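Local structure of glutamine amidotransferase type-2 domain-containing protein (Pseudomonas aeruginosa PAO1, 1TE5) at residues A[105-110]-A[168-173]; A[92-97]-A[128-133]; A[8-13]-A[218-223]. The protein is a predicted class II glutamine amidotransferase that probably hydrolyses glutamine to release ammonia for transfer to an acceptor not yet identified. All blocks are in the same frame, centred on the assembly; numbering follows the deposited sequence.

Interaction 1. Residues A[105-110]-A[168-173]; sequences FAHNGQ and GVFNAL
The carbonyl oxygen Asn108 O is gripped twice by Asn171. The backbone Asn171 N reaches Asn108 O at 3.1 Å in the carbonyl plane, while the amide Asn171 ND2 meets Asn108 O at 3.3 Å from well above that plane. Asn171 CG stands beside its own backbone N (chi1 -60°), which brings ND2 round toward the acceptor that the backbone N already uses. The two asparagine side chains run side by side with their amide planes 24° apart, and Asn171 OD1 is held by Ser185 N and Ser186 N. Asn108 N returns a 2.9 Å bond to Asn171 O, and a second reciprocal pair joins Ala106 and Leu173, the antiparallel pairing of strands 101-108 and 171-175.

On the face carrying His107 and Ala172, the imidazole uses both nitrogens. His107 NE2 donates almost straight to a lone pair of Val169 O at 3.1 Å, in the plane of the ring, and His107 ND1 is bonded to Ser129 OG. Phe170 crosses the imidazole, with Phe170 CD1 over one ring face, 3.5 Å from His107 NE2. Further along, Phe170 CZ comes to the edge of the other phenylalanine, 3.6 Å from Phe105 CZ. Gly109 takes a positive phi (134°) accessible to glycine, and with no side chain in the way Gly109 CA comes within 3.5 Å of Val169 O.

His107-Asn108-Gly109 matches the segment that in class II amidotransferases contributes to the oxyanion hole. Gripped at the Asn108 carbonyl and at both imidazole nitrogens, this strand end is probably held in a fixed shape.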
loop_
_atom_site.group_PDB
_atom_site.type_symbol
_atom_site.label_atom_id
_atom_site.label_comp_id
_atom_site.label_asym_id
_atom_site.label_seq_id
_atom_site.Cartn_x
_atom_site.Cartn_y
_atom_site.Cartn_z
ATOM N N PHE A 105 -6.007 6.002 7.602
ATOM C CA PHE A 105 -5.998 7.106 8.554
ATOM C C PHE A 105 -5.121 8.289 8.123
ATOM O O PHE A 105 -3.988 8.118 7.671
ATOM C CB PHE A 105 -5.515 6.552 9.895
ATOM C CG PHE A 105 -5.416 7.566 11.006
ATOM C CD1 PHE A 105 -6.481 7.785 11.866
ATOM C CD2 PHE A 105 -4.217 8.232 11.254
ATOM C CE1 PHE A 105 -6.351 8.643 12.961
ATOM C CE2 PHE A 105 -4.083 9.094 12.346
ATOM C CZ PHE A 105 -5.153 9.296 13.197
ATOM N N ALA A 106 -5.655 9.494 8.262
ATOM C CA ALA A 106 -4.917 10.701 7.932
ATOM C C ALA A 106 -5.176 11.701 9.052
ATOM O O ALA A 106 -6.325 11.936 9.428
ATOM C CB ALA A 106 -5.368 11.253 6.596
ATOM N N HIS A 107 -4.102 12.264 9.597
ATOM C CA HIS A 107 -4.202 13.220 10.693
ATOM C C HIS A 107 -3.436 14.523 10.437
ATOM O O HIS A 107 -2.290 14.517 9.978
ATOM C CB HIS A 107 -3.675 12.533 11.948
ATOM C CG HIS A 107 -3.321 13.497 13.044
ATOM N ND1 HIS A 107 -2.158 13.406 13.779
ATOM C CD2 HIS A 107 -3.982 14.578 13.521
ATOM C CE1 HIS A 107 -2.123 14.383 14.667
ATOM N NE2 HIS A 107 -3.216 15.111 14.530
ATOM N N ASN A 108 -4.101 15.637 10.709
ATOM C CA ASN A 108 -3.508 16.954 10.555
ATOM C C ASN A 108 -3.508 17.600 11.929
ATOM O O ASN A 108 -4.549 17.682 12.579
ATOM C CB ASN A 108 -4.329 17.807 9.593
ATOM C CG ASN A 108 -3.844 19.243 9.533
ATOM O OD1 ASN A 108 -4.557 20.175 9.910
ATOM N ND2 ASN A 108 -2.609 19.426 9.073
ATOM N N GLY A 109 -2.336 18.020 12.389
ATOM C CA GLY A 109 -2.251 18.646 13.694
ATOM C C GLY A 109 -1.092 18.093 14.493
ATOM O O GLY A 109 -0.363 17.224 14.015
ATOM N N GLN A 110 -0.915 18.598 15.708
ATOM C CA GLN A 110 0.182 18.150 16.561
ATOM C C GLN A 110 -0.300 17.743 17.952
ATOM O O GLN A 110 -1.156 18.408 18.542
ATOM C CB GLN A 110 1.224 19.261 16.691
ATOM C CG GLN A 110 1.709 19.825 15.368
ATOM C CD GLN A 110 2.670 20.977 15.557
ATOM O OE1 GLN A 110 2.594 21.707 16.547
ATOM N NE2 GLN A 110 3.589 21.144 14.609
ATOM N N GLY A 168 -3.758 18.253 21.947
ATOM C CA GLY A 168 -3.336 19.006 20.779
ATOM C C GLY A 168 -4.374 19.037 19.671
ATOM O O GLY A 168 -5.542 18.725 19.904
ATOM N N VAL A 169 -3.963 19.465 18.477
ATOM C CA VAL A 169 -4.858 19.528 17.323
ATOM C C VAL A 169 -5.043 18.130 16.743
ATOM O O VAL A 169 -4.061 17.453 16.421
ATOM C CB VAL A 169 -4.287 20.435 16.199
ATOM C CG1 VAL A 169 -5.210 20.411 14.974
ATOM C CG2 VAL A 169 -4.103 21.862 16.703
ATOM N N PHE A 170 -6.293 17.702 16.599
ATOM C CA PHE A 170 -6.552 16.388 16.040
ATOM C C PHE A 170 -7.645 16.355 14.980
ATOM O O PHE A 170 -8.787 16.004 15.260
ATOM C CB PHE A 170 -6.848 15.367 17.139
ATOM C CG PHE A 170 -6.785 13.937 16.662
ATOM C CD1 PHE A 170 -5.561 13.338 16.383
ATOM C CD2 PHE A 170 -7.949 13.195 16.478
ATOM C CE1 PHE A 170 -5.495 12.025 15.927
ATOM C CE2 PHE A 170 -7.893 11.886 16.024
ATOM C CZ PHE A 170 -6.666 11.299 15.746
ATOM N N ASN A 171 -7.292 16.763 13.769
ATOM C CA ASN A 171 -8.221 16.731 12.653
ATOM C C ASN A 171 -7.873 15.392 12.017
ATOM O O ASN A 171 -6.691 15.110 11.786
ATOM C CB ASN A 171 -7.937 17.879 11.685
ATOM C CG ASN A 171 -8.057 19.236 12.347
ATOM O OD1 ASN A 171 -9.147 19.655 12.725
ATOM N ND2 ASN A 171 -6.932 19.924 12.507
ATOM N N ALA A 172 -8.868 14.542 11.783
ATOM C CA ALA A 172 -8.581 13.232 11.215
ATOM C C ALA A 172 -9.624 12.686 10.263
ATOM O O ALA A 172 -10.777 13.113 10.267
ATOM C CB ALA A 172 -8.335 12.235 12.336
ATOM N N LEU A 173 -9.179 11.775 9.407
ATOM C CA LEU A 173 -10.041 11.103 8.447
ATOM C C LEU A 173 -9.737 9.616 8.613
ATOM O O LEU A 173 -8.569 9.208 8.621
ATOM C CB LEU A 173 -9.723 11.531 7.012
ATOM C CG LEU A 173 -9.757 13.012 6.640
ATOM C CD1 LEU A 173 -9.393 13.145 5.176
ATOM C CD2 LEU A 173 -11.127 13.615 6.931
#

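Interaction 2. Residues A[92-97]-A[128-133]; sequences HPFIRE and DSEAAF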
loop_
_atom_site.group_PDB
_atom_site.type_symbol
_atom_site.label_atom_id
_atom_site.label_comp_id
_atom_site.label_asym_id
_atom_site.label_seq_id
_atom_site.Cartn_x
_atom_site.Cartn_y
_atom_site.Cartn_z
ATOM N N HIS A 92 1.853 10.213 5.651
ATOM C CA HIS A 92 0.430 9.875 5.700
ATOM C C HIS A 92 -0.067 9.629 4.286
ATOM O O HIS A 92 0.497 10.148 3.330
ATOM C CB HIS A 92 -0.403 11.056 6.227
ATOM C CG HIS A 92 -0.059 11.502 7.612
ATOM N ND1 HIS A 92 1.238 11.641 8.059
ATOM C CD2 HIS A 92 -0.852 11.902 8.628
ATOM C CE1 HIS A 92 1.228 12.113 9.292
ATOM N NE2 HIS A 92 -0.030 12.279 9.660
ATOM N N PRO A 93 -1.167 8.878 4.138
ATOM C CA PRO A 93 -1.946 8.254 5.215
ATOM C C PRO A 93 -1.384 6.873 5.613
ATOM O O PRO A 93 -0.471 6.374 4.966
ATOM C CB PRO A 93 -3.342 8.156 4.605
ATOM C CG PRO A 93 -3.066 7.970 3.159
ATOM C CD PRO A 93 -1.957 8.943 2.893
ATOM N N PHE A 94 -1.933 6.283 6.677
ATOM C CA PHE A 94 -1.486 4.977 7.161
ATOM C C PHE A 94 -2.582 3.920 6.990
ATOM O O PHE A 94 -3.770 4.219 7.118
ATOM C CB PHE A 94 -1.053 5.068 8.628
ATOM C CG PHE A 94 0.033 6.073 8.873
ATOM C CD1 PHE A 94 -0.257 7.304 9.449
ATOM C CD2 PHE A 94 1.349 5.796 8.513
ATOM C CE1 PHE A 94 0.758 8.241 9.662
ATOM C CE2 PHE A 94 2.366 6.723 8.721
ATOM C CZ PHE A 94 2.071 7.944 9.296
ATOM N N ILE A 95 -2.170 2.689 6.694
ATOM C CA ILE A 95 -3.106 1.583 6.491
ATOM C C ILE A 95 -2.841 0.425 7.449
ATOM O O ILE A 95 -1.694 0.138 7.798
ATOM C CB ILE A 95 -3.026 1.038 5.044
ATOM C CG1 ILE A 95 -3.171 2.177 4.035
ATOM C CG2 ILE A 95 -4.101 -0.027 4.805
ATOM C CD1 ILE A 95 -3.113 1.716 2.612
ATOM N N ARG A 96 -3.915 -0.246 7.859
ATOM C CA ARG A 96 -3.834 -1.397 8.752
ATOM C C ARG A 96 -5.162 -2.135 8.714
ATOM O O ARG A 96 -6.221 -1.503 8.739
ATOM C CB ARG A 96 -3.494 -0.957 10.178
ATOM C CG ARG A 96 -2.399 -1.799 10.807
ATOM C CD ARG A 96 -1.451 -0.989 11.686
ATOM N NE ARG A 96 -0.743 -0.044 10.834
ATOM C CZ ARG A 96 0.462 0.450 11.095
ATOM N NH1 ARG A 96 1.006 1.312 10.257
ATOM N NH2 ARG A 96 1.131 0.084 12.183
ATOM N N GLU A 97 -5.121 -3.459 8.583
ATOM C CA GLU A 97 -6.366 -4.222 8.538
ATOM C C GLU A 97 -6.882 -4.599 9.914
ATOM O O GLU A 97 -6.113 -4.951 10.809
ATOM C CB GLU A 97 -6.252 -5.467 7.643
ATOM C CG GLU A 97 -5.611 -6.692 8.280
ATOM C CD GLU A 97 -6.605 -7.682 8.900
ATOM O OE1 GLU A 97 -7.840 -7.518 8.790
ATOM O OE2 GLU A 97 -6.118 -8.645 9.506
ATOM N N ASP A 128 3.432 10.943 15.582
ATOM C CA ASP A 128 2.456 10.893 16.655
ATOM C C ASP A 128 1.152 10.465 15.991
ATOM O O ASP A 128 0.289 9.861 16.622
ATOM C CB ASP A 128 2.276 12.269 17.313
ATOM C CG ASP A 128 3.321 12.559 18.395
ATOM O OD1 ASP A 128 4.077 11.646 18.805
ATOM O OD2 ASP A 128 3.372 13.721 18.853
ATOM N N SER A 129 1.014 10.808 14.715
ATOM C CA SER A 129 -0.172 10.463 13.943
ATOM C C SER A 129 -0.380 8.951 13.888
ATOM O O SER A 129 -1.495 8.466 14.089
ATOM C CB SER A 129 -0.055 11.008 12.515
ATOM O OG SER A 129 -0.004 12.427 12.497
ATOM N N GLU A 130 0.688 8.216 13.582
ATOM C CA GLU A 130 0.622 6.762 13.482
ATOM C C GLU A 130 0.428 6.107 14.848
ATOM O O GLU A 130 -0.190 5.047 14.953
ATOM C CB GLU A 130 1.876 6.219 12.806
ATOM C CG GLU A 130 1.834 4.731 12.546
ATOM C CD GLU A 130 3.028 4.238 11.769
ATOM O OE1 GLU A 130 3.985 5.024 11.565
ATOM O OE2 GLU A 130 2.999 3.058 11.356
ATOM N N ALA A 131 1.013 6.714 15.878
ATOM C CA ALA A 131 0.880 6.211 17.240
ATOM C C ALA A 131 -0.594 6.343 17.642
ATOM O O ALA A 131 -1.134 5.491 18.350
ATOM C CB ALA A 131 1.764 7.007 18.181
ATOM N N ALA A 132 -1.225 7.420 17.177
ATOM C CA ALA A 132 -2.629 7.689 17.448
ATOM C C ALA A 132 -3.499 6.710 16.679
ATOM O O ALA A 132 -4.522 6.254 17.195
ATOM C CB ALA A 132 -2.987 9.116 17.056
ATOM N N PHE A 133 -3.114 6.424 15.436
ATOM C CA PHE A 133 -3.857 5.493 14.584
ATOM C C PHE A 133 -3.917 4.092 15.197
ATOM O O PHE A 133 -4.982 3.468 15.265
ATOM C CB PHE A 133 -3.204 5.408 13.199
ATOM C CG PHE A 133 -3.940 4.523 12.223
ATOM C CD1 PHE A 133 -3.254 3.889 11.193
ATOM C CD2 PHE A 133 -5.323 4.340 12.325
ATOM C CE1 PHE A 133 -3.930 3.082 10.264
ATOM C CE2 PHE A 133 -6.016 3.536 11.406
ATOM C CZ PHE A 133 -5.313 2.905 10.369
#
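Phe133 of the helix lies against the backbone of Phe94 on the strand. Phe133 CD1 touches Phe94 CB at 3.6 Å, and Phe133 CE1 comes within 3.3 Å of the carbonyl Phe94 O, which sets the ring against the backbone at the first residue of the strand.

The Phe94 ring itself is held between two residues. Glu130 CB sits over the centre of one face, 3.9 Å from the ring centroid in a CH-pi contact, and His92 CA lies over the opposite face, nearer the rim. With CG anti to the backbone N (chi1 -175°) and the chain extended beyond it, Glu130 runs across the ring and lays its carboxylate almost flat against it, the two planes 16° apart.

That carboxylate is buried but well supplied with donors. Arg96 NH1 forms a salt bridge with Glu130 OE2 at 2.9 Å, approaching on the anti side with the guanidinium nearly perpendicular to the carboxylate. Val124 N also bonds to OE2 and Gly125 N to OE1, a set of donors that would be expected to favour the ionised acid. The bent Arg96 chain is steadied by Arg96 NE, which donates to Ile95 O at 3.2 Å. At the other end of the contact, His92 NE2 and Ser129 OG share a 2.8 Å hydrogen bond, Ser129 OG being also the partner of His107 ND1. On the same strand as Arg96, Glu97 OE2 is bonded to Arg122 N of the second subunit.

The short axes pass 9.8 Å apart at 20°, helix 128-143 lying along the edge strand 94-98 of its sheet: the helix-on-sheet layering of the alpha-beta-beta-alpha sandwich of N-terminal nucleophile hydrolases.

Interaction 3. Residues A[8-13]-A[218-223]; sequences SANVPT and DDVVTV
Asn10 turns its amide across Val220, the two side chains meeting at about a right angle, and uses both ends of that amide on the opposing segment, at the start of strand 220-225 and just before it. Asn10 ND2 donates to Asp218 O at 3.1 Å in the carbonyl plane. Asn10 OD1 receives Val220 N, also at 3.1 Å, although this donor stands well above the plane of the amide carbonyl. The side chain can reach both because CG lies between the backbone N and the carbonyl carbon (chi1 65°). Asn10 N meanwhile donates to Val220 O, so one residue makes three bonds to 218-220 at the corner.

Val11 lies across Asp219 in a similar crossed fashion, Val11 CG2 resting 3.5 Å from Asp219 OD1; Asp219 OD1 is bonded to Thr215 N and OD2 to Thr216 OG1.

This is a corner between sheets. Strands 4-9 and 220-225 are antiparallel neighbours inside a seven-stranded sheet, and beyond Asn10 and Val11 the chain swings into strand 12-19 of a separate four-stranded sheet.

Ala9 and Val221 project from the same face, Ala9 CB meeting Val221 CB at 4.0 Å. Ser8 and Thr222 lie on the other face, where both touch Trp246, and their hydroxyls are bonded to Gly249. Between their backbones, Thr222 N reaches Ser8 O at 2.9 Å in a nearly straight bond, and Ser8 N returns one to Thr222 O.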
loop_
_atom_site.group_PDB
_atom_site.type_symbol
_atom_site.label_atom_id
_atom_site.label_comp_id
_atom_site.label_asym_id
_atom_site.label_seq_id
_atom_site.Cartn_x
_atom_site.Cartn_y
_atom_site.Cartn_z
ATOM N N SER A 8 -16.237 10.729 -0.381
ATOM C CA SER A 8 -17.142 9.611 -0.175
ATOM C C SER A 8 -18.187 9.794 -1.269
ATOM O O SER A 8 -18.747 10.883 -1.410
ATOM C CB SER A 8 -17.776 9.711 1.211
ATOM O OG SER A 8 -18.727 8.691 1.414
ATOM N N ALA A 9 -18.353 8.781 -2.112
ATOM C CA ALA A 9 -19.319 8.838 -3.204
ATOM C C ALA A 9 -20.165 7.570 -3.232
ATOM O O ALA A 9 -19.818 6.570 -2.584
ATOM C CB ALA A 9 -18.594 9.007 -4.525
ATOM N N ASN A 10 -21.277 7.607 -3.965
ATOM C CA ASN A 10 -22.147 6.438 -4.068
ATOM C C ASN A 10 -22.005 5.646 -5.372
ATOM O O ASN A 10 -22.755 4.701 -5.618
ATOM C CB ASN A 10 -23.611 6.782 -3.752
ATOM C CG ASN A 10 -24.236 7.729 -4.754
ATOM O OD1 ASN A 10 -23.637 8.085 -5.763
ATOM N ND2 ASN A 10 -25.477 8.115 -4.489
ATOM N N VAL A 11 -21.007 6.028 -6.164
ATOM C CA VAL A 11 -20.667 5.385 -7.426
ATOM C C VAL A 11 -19.177 5.625 -7.593
ATOM O O VAL A 11 -18.644 6.571 -7.019
ATOM C CB VAL A 11 -21.380 6.041 -8.632
ATOM C CG1 VAL A 11 -22.816 5.621 -8.690
ATOM C CG2 VAL A 11 -21.265 7.555 -8.564
ATOM N N PRO A 12 -18.463 4.723 -8.286
ATOM C CA PRO A 12 -17.020 4.962 -8.461
ATOM C C PRO A 12 -16.799 6.208 -9.345
ATOM O O PRO A 12 -17.097 6.185 -10.538
ATOM C CB PRO A 12 -16.553 3.677 -9.153
ATOM C CG PRO A 12 -17.528 2.643 -8.643
ATOM C CD PRO A 12 -18.832 3.376 -8.755
ATOM N N THR A 13 -16.280 7.286 -8.761
ATOM C CA THR A 13 -16.076 8.527 -9.517
ATOM C C THR A 13 -14.616 8.888 -9.791
ATOM O O THR A 13 -13.711 8.528 -9.032
ATOM C CB THR A 13 -16.807 9.769 -8.884
ATOM O OG1 THR A 13 -15.932 10.479 -8.001
ATOM C CG2 THR A 13 -18.041 9.343 -8.113
ATOM N N ASP A 218 -28.413 9.703 -10.248
ATOM C CA ASP A 218 -28.523 9.544 -8.801
ATOM C C ASP A 218 -27.190 9.681 -8.080
ATOM O O ASP A 218 -27.064 9.259 -6.937
ATOM C CB ASP A 218 -29.142 8.186 -8.455
ATOM C CG ASP A 218 -30.398 7.899 -9.246
ATOM O OD1 ASP A 218 -30.372 6.970 -10.082
ATOM O OD2 ASP A 218 -31.402 8.609 -9.033
ATOM N N ASP A 219 -26.203 10.278 -8.738
ATOM C CA ASP A 219 -24.895 10.465 -8.125
ATOM C C ASP A 219 -24.894 11.430 -6.938
ATOM O O ASP A 219 -25.596 12.445 -6.922
ATOM C CB ASP A 219 -23.891 10.980 -9.152
ATOM C CG ASP A 219 -23.439 9.916 -10.121
ATOM O OD1 ASP A 219 -22.372 10.113 -10.739
ATOM O OD2 ASP A 219 -24.130 8.886 -10.269
ATOM N N VAL A 220 -24.089 11.099 -5.942
ATOM C CA VAL A 220 -23.915 11.940 -4.767
ATOM C C VAL A 220 -22.439 11.780 -4.410
ATOM O O VAL A 220 -21.966 10.664 -4.179
ATOM C CB VAL A 220 -24.804 11.507 -3.553
ATOM C CG1 VAL A 220 -24.535 12.415 -2.343
ATOM C CG2 VAL A 220 -26.273 11.551 -3.914
ATOM N N VAL A 221 -21.696 12.882 -4.469
ATOM C CA VAL A 221 -20.278 12.855 -4.141
ATOM C C VAL A 221 -19.923 13.999 -3.205
ATOM O O VAL A 221 -20.233 15.158 -3.475
ATOM C CB VAL A 221 -19.371 12.821 -5.421
ATOM C CG1 VAL A 221 -20.200 12.916 -6.685
ATOM C CG2 VAL A 221 -18.315 13.905 -5.381
ATOM N N THR A 222 -19.290 13.641 -2.093
ATOM C CA THR A 222 -18.883 14.595 -1.075
ATOM C C THR A 222 -17.381 14.712 -0.967
ATOM O O THR A 222 -16.668 13.714 -0.937
ATOM C CB THR A 222 -19.426 14.194 0.292
ATOM O OG1 THR A 222 -20.847 14.318 0.277
ATOM C CG2 THR A 222 -18.845 15.078 1.402
ATOM N N VAL A 223 -16.902 15.949 -0.934
ATOM C CA VAL A 223 -15.482 16.221 -0.811
ATOM C C VAL A 223 -15.261 16.850 0.555
ATOM O O VAL A 223 -16.077 17.656 1.009
ATOM C CB VAL A 223 -14.998 17.186 -1.915
ATOM C CG1 VAL A 223 -13.482 17.389 -1.815
ATOM C CG2 VAL A 223 -15.390 16.645 -3.291
#

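Overall arrangement
Interactions 1 and 2 form one connected region, their centres about 10 Å apart. Strands 94-98 and 101-108 are neighbours in one sheet, with Phe105 N probably bonded to Phe94 O at 2.9 Å. Ser129 of interaction 2 bridges the two contacts, its OG 2.7 Å from His107 ND1 of interaction 1. Interaction 3 lies across the chain's centre, with its centre about 24 Å from that of interaction 1 and about 25 Å from that of interaction 2. Strand 4-9 nevertheless connects the regions: Leu4, near its start, touches Ala106, Asn108 and Asn171 close to the probable oxyanion-hole segment, whereas its far end pairs with strand 220-225.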